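Local coordinates for DNA repair protein PprA (Deinococcus deserti, PDB 6MC8), which binds DNA and takes part in the repair of radiation-induced damage and in genome segregation, probably by forming filaments, at residues 49-54 with 66-71. The protein carries 2 engineered substitutions. Residues are numbered along the deposited sequence; the frame is centred on the assembly and turned at random.
Sequences QSDVQA and EAQLTQ
Val52 lays both its methyl groups against Leu69 where a capped helix start, 52-57, packs on the helix 62-80 that follows it, two consecutive helices joined by a short loop and packed beside helix 35-43. The leucine chain lies nearly perpendicular to the valine, and CD2 of Leu69 reaches the fork of the valine, 3.6 Å from CG2 and 3.7 Å from CG1 of Val52. The torsion that sets CG1 opposite the backbone N (chi1 -176°) leaves CG2 beside that N, where it also meets the aliphatic part of Gln68, 3.7 Å from CG. The side chains of Val52 and Gln68 run antiparallel past one another, and it is the CG methylene of Gln68, not its amide, that rests on the methyl. A branched, compact valine suits this site, since its other neighbours include Leu36 and Leu65; an alanine here would probably leave Leu69 CD2 and Gln68 CG without the branches they rest on and open a gap between the two helices. Leucine suits the facing position because its longer chain can touch Val52 while also packing on Phe39 and on Ala91 and Leu93 of strand 89-95.

Toward solvent the contact turns polar. Gln68 bends at chi2, which carries its amide alongside Asp51, the carboxylate and amide planes lying 52° apart; NE2 of Gln68 stays 4.1 Å from CB of Asp51, a loose approach without a hydrogen bond. Glu72, one turn further along the helix, ties the two sides together: its carboxylate accepts from Asp51 N and Gln68 NE2 and is hydrogen-bonded to Ser50 OG. A small hydroxyl residue fits just ahead of a helix, and Ser50 OG caps this one by accepting a weak but nearly straight bond from Val52 N, 3.5 Å long at 168°.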
ATOM      1  N   GLN A  49      17.978  -8.955  27.404  1.00 20.76           N
ATOM      2  CA  GLN A  49      19.280  -8.789  28.072  1.00 23.95           C
ATOM      3  C   GLN A  49      19.971  -7.710  27.243  1.00 25.87           C
ATOM      4  O   GLN A  49      20.352  -7.976  26.152  1.00 29.88           O
ATOM      5  CB  GLN A  49      20.029 -10.108  28.146  1.00 32.75           C
ATOM      6  CG  GLN A  49      19.672 -10.942  29.354  1.00 29.26           C
ATOM      7  CD  GLN A  49      20.235 -12.316  29.213  1.00 36.56           C
ATOM      8  OE1 GLN A  49      20.239 -12.864  28.138  1.00 44.09           O
ATOM      9  NE2 GLN A  49      20.733 -12.881  30.288  1.00 36.67           N
ATOM     10  N   SER A  50      20.127  -6.521  27.794  1.00 29.98           N
ATOM     11  CA  SER A  50      20.597  -5.367  27.041  1.00 27.58           C
ATOM     12  C   SER A  50      22.091  -5.461  26.766  1.00 24.08           C
ATOM     13  O   SER A  50      22.872  -5.896  27.613  1.00 31.78           O
ATOM     14  CB  SER A  50      20.285  -4.079  27.798  1.00 24.65           C
ATOM     15  OG  SER A  50      20.714  -2.941  27.081  1.00 26.44           O
ATOM     16  N   ASP A  51      22.482  -5.045  25.567  1.00 24.06           N
ATOM     17  CA  ASP A  51      23.868  -5.085  25.130  1.00 27.75           C
ATOM     18  C   ASP A  51      24.542  -3.722  25.154  1.00 27.75           C
ATOM     19  O   ASP A  51      25.696  -3.616  24.736  1.00 32.52           O
ATOM     20  CB  ASP A  51      23.956  -5.665  23.715  1.00 26.84           C
ATOM     21  CG  ASP A  51      23.650  -7.140  23.669  1.00 26.99           C
ATOM     22  OD1 ASP A  51      23.928  -7.842  24.656  1.00 31.74           O
ATOM     23  OD2 ASP A  51      23.130  -7.600  22.641  1.00 30.54           O
ATOM     24  N   VAL A  52      23.862  -2.684  25.645  1.00 22.84           N
ATOM     25  CA  VAL A  52      24.327  -1.317  25.432  1.00 28.42           C
ATOM     26  C   VAL A  52      25.515  -1.001  26.335  1.00 29.21           C
ATOM     27  O   VAL A  52      26.463  -0.321  25.922  1.00 32.53           O
ATOM     28  CB  VAL A  52      23.165  -0.328  25.643  1.00 26.16           C
ATOM     29  CG1 VAL A  52      23.600   1.089  25.342  1.00 22.42           C
ATOM     30  CG2 VAL A  52      21.992  -0.714  24.778  1.00 26.92           C
ATOM     31  N   GLN A  53      25.492  -1.505  27.570  1.00 27.30           N
ATOM     32  CA  GLN A  53      26.629  -1.329  28.469  1.00 33.18           C
ATOM     33  C   GLN A  53      27.854  -2.084  27.962  1.00 32.09           C
ATOM     34  O   GLN A  53      28.987  -1.613  28.108  1.00 36.18           O
ATOM     35  CB  GLN A  53      26.257  -1.794  29.877  1.00 33.99           C
ATOM     36  CG  GLN A  53      27.316  -1.531  30.935  1.00 35.91           C
ATOM     37  CD  GLN A  53      27.530  -0.056  31.200  1.00 43.62           C
ATOM     38  OE1 GLN A  53      28.499   0.540  30.739  1.00 41.07           O
ATOM     39  NE2 GLN A  53      26.628   0.538  31.965  1.00 45.74           N
ATOM     40  N   ALA A  54      27.642  -3.245  27.339  1.00 32.94           N
ATOM     41  CA  ALA A  54      28.760  -4.014  26.806  1.00 33.76           C
ATOM     42  C   ALA A  54      29.333  -3.367  25.552  1.00 33.39           C
ATOM     43  O   ALA A  54      30.533  -3.478  25.284  1.00 31.97           O
ATOM     44  CB  ALA A  54      28.322  -5.446  26.518  1.00 23.89           C
ATOM     45  N   GLU A  66      23.293   4.417  20.255  1.00 30.06           N
ATOM     46  CA  GLU A  66      21.913   4.856  20.091  1.00 25.39           C
ATOM     47  C   GLU A  66      21.155   3.963  19.119  1.00 26.51           C
ATOM     48  O   GLU A  66      19.927   3.862  19.193  1.00 26.43           O
ATOM     49  CB  GLU A  66      21.882   6.313  19.631  1.00 24.75           C
ATOM     50  CG  GLU A  66      22.236   7.299  20.728  1.00 37.17           C
ATOM     51  CD  GLU A  66      22.401   8.713  20.223  1.00 36.07           C
ATOM     52  OE1 GLU A  66      22.416   8.908  18.993  1.00 39.22           O
ATOM     53  OE2 GLU A  66      22.520   9.627  21.057  1.00 34.88           O
ATOM     54  N   ALA A  67      21.866   3.310  18.201  1.00 28.21           N
ATOM     55  CA  ALA A  67      21.221   2.337  17.330  1.00 31.94           C
ATOM     56  C   ALA A  67      20.820   1.090  18.106  1.00 27.15           C
ATOM     57  O   ALA A  67      19.780   0.487  17.829  1.00 24.98           O
ATOM     58  CB  ALA A  67      22.141   1.976  16.167  1.00 19.27           C
ATOM     59  N   GLN A  68      21.630   0.699  19.090  1.00 25.91           N
ATOM     60  CA  GLN A  68      21.282  -0.447  19.917  1.00 29.38           C
ATOM     61  C   GLN A  68      20.196  -0.089  20.923  1.00 32.63           C
ATOM     62  O   GLN A  68      19.352  -0.927  21.252  1.00 37.20           O
ATOM     63  CB  GLN A  68      22.526  -0.977  20.624  1.00 25.60           C
ATOM     64  CG  GLN A  68      22.326  -2.270  21.386  1.00 24.50           C
ATOM     65  CD  GLN A  68      22.029  -3.439  20.477  1.00 26.96           C
ATOM     66  OE1 GLN A  68      22.575  -3.541  19.386  1.00 33.69           O
ATOM     67  NE2 GLN A  68      21.180  -4.342  20.936  1.00 26.09           N
ATOM     68  N   LEU A  69      20.174   1.161  21.370  1.00 23.46           N
ATOM     69  CA  LEU A  69      19.137   1.634  22.311  1.00 27.77           C
ATOM     70  C   LEU A  69      17.775   1.609  21.629  1.00 29.49           C
ATOM     71  O   LEU A  69      16.817   1.208  22.231  1.00 30.96           O
ATOM     72  CB  LEU A  69      19.504   3.031  22.806  1.00 28.47           C
ATOM     73  CG  LEU A  69      20.586   3.082  23.869  1.00 25.23           C
ATOM     74  CD1 LEU A  69      20.886   4.502  24.225  1.00 31.86           C
ATOM     75  CD2 LEU A  69      20.159   2.350  25.094  1.00 26.51           C
ATOM     76  N   THR A  70      17.756   2.041  20.388  1.00 25.46           N
ATOM     77  CA  THR A  70      16.571   2.059  19.530  1.00 27.71           C
ATOM     78  C   THR A  70      16.133   0.637  19.229  1.00 27.84           C
ATOM     79  O   THR A  70      14.979   0.415  19.181  1.00 27.59           O
ATOM     80  CB  THR A  70      16.882   2.860  18.273  1.00 29.09           C
ATOM     81  OG1 THR A  70      17.185   4.155  18.759  1.00 30.36           O
ATOM     82  CG2 THR A  70      15.742   2.920  17.294  1.00 20.17           C
ATOM     83  N   GLN A  71      17.077  -0.257  18.996  1.00 28.17           N
ATOM     84  CA  GLN A  71      16.742  -1.648  18.665  1.00 26.44           C
ATOM     85  C   GLN A  71      16.072  -2.295  19.864  1.00 25.73           C
ATOM     86  O   GLN A  71      15.085  -2.933  19.669  1.00 25.69           O
ATOM     87  CB  GLN A  71      17.969  -2.395  18.156  1.00 28.22           C
ATOM     88  CG  GLN A  71      17.743  -3.882  17.973  1.00 29.32           C
ATOM     89  CD  GLN A  71      18.947  -4.673  17.534  1.00 37.12           C
ATOM     90  OE1 GLN A  71      19.570  -5.374  18.296  1.00 35.68           O
ATOM     91  NE2 GLN A  71      19.283  -4.578  16.270  1.00 42.41           N
TER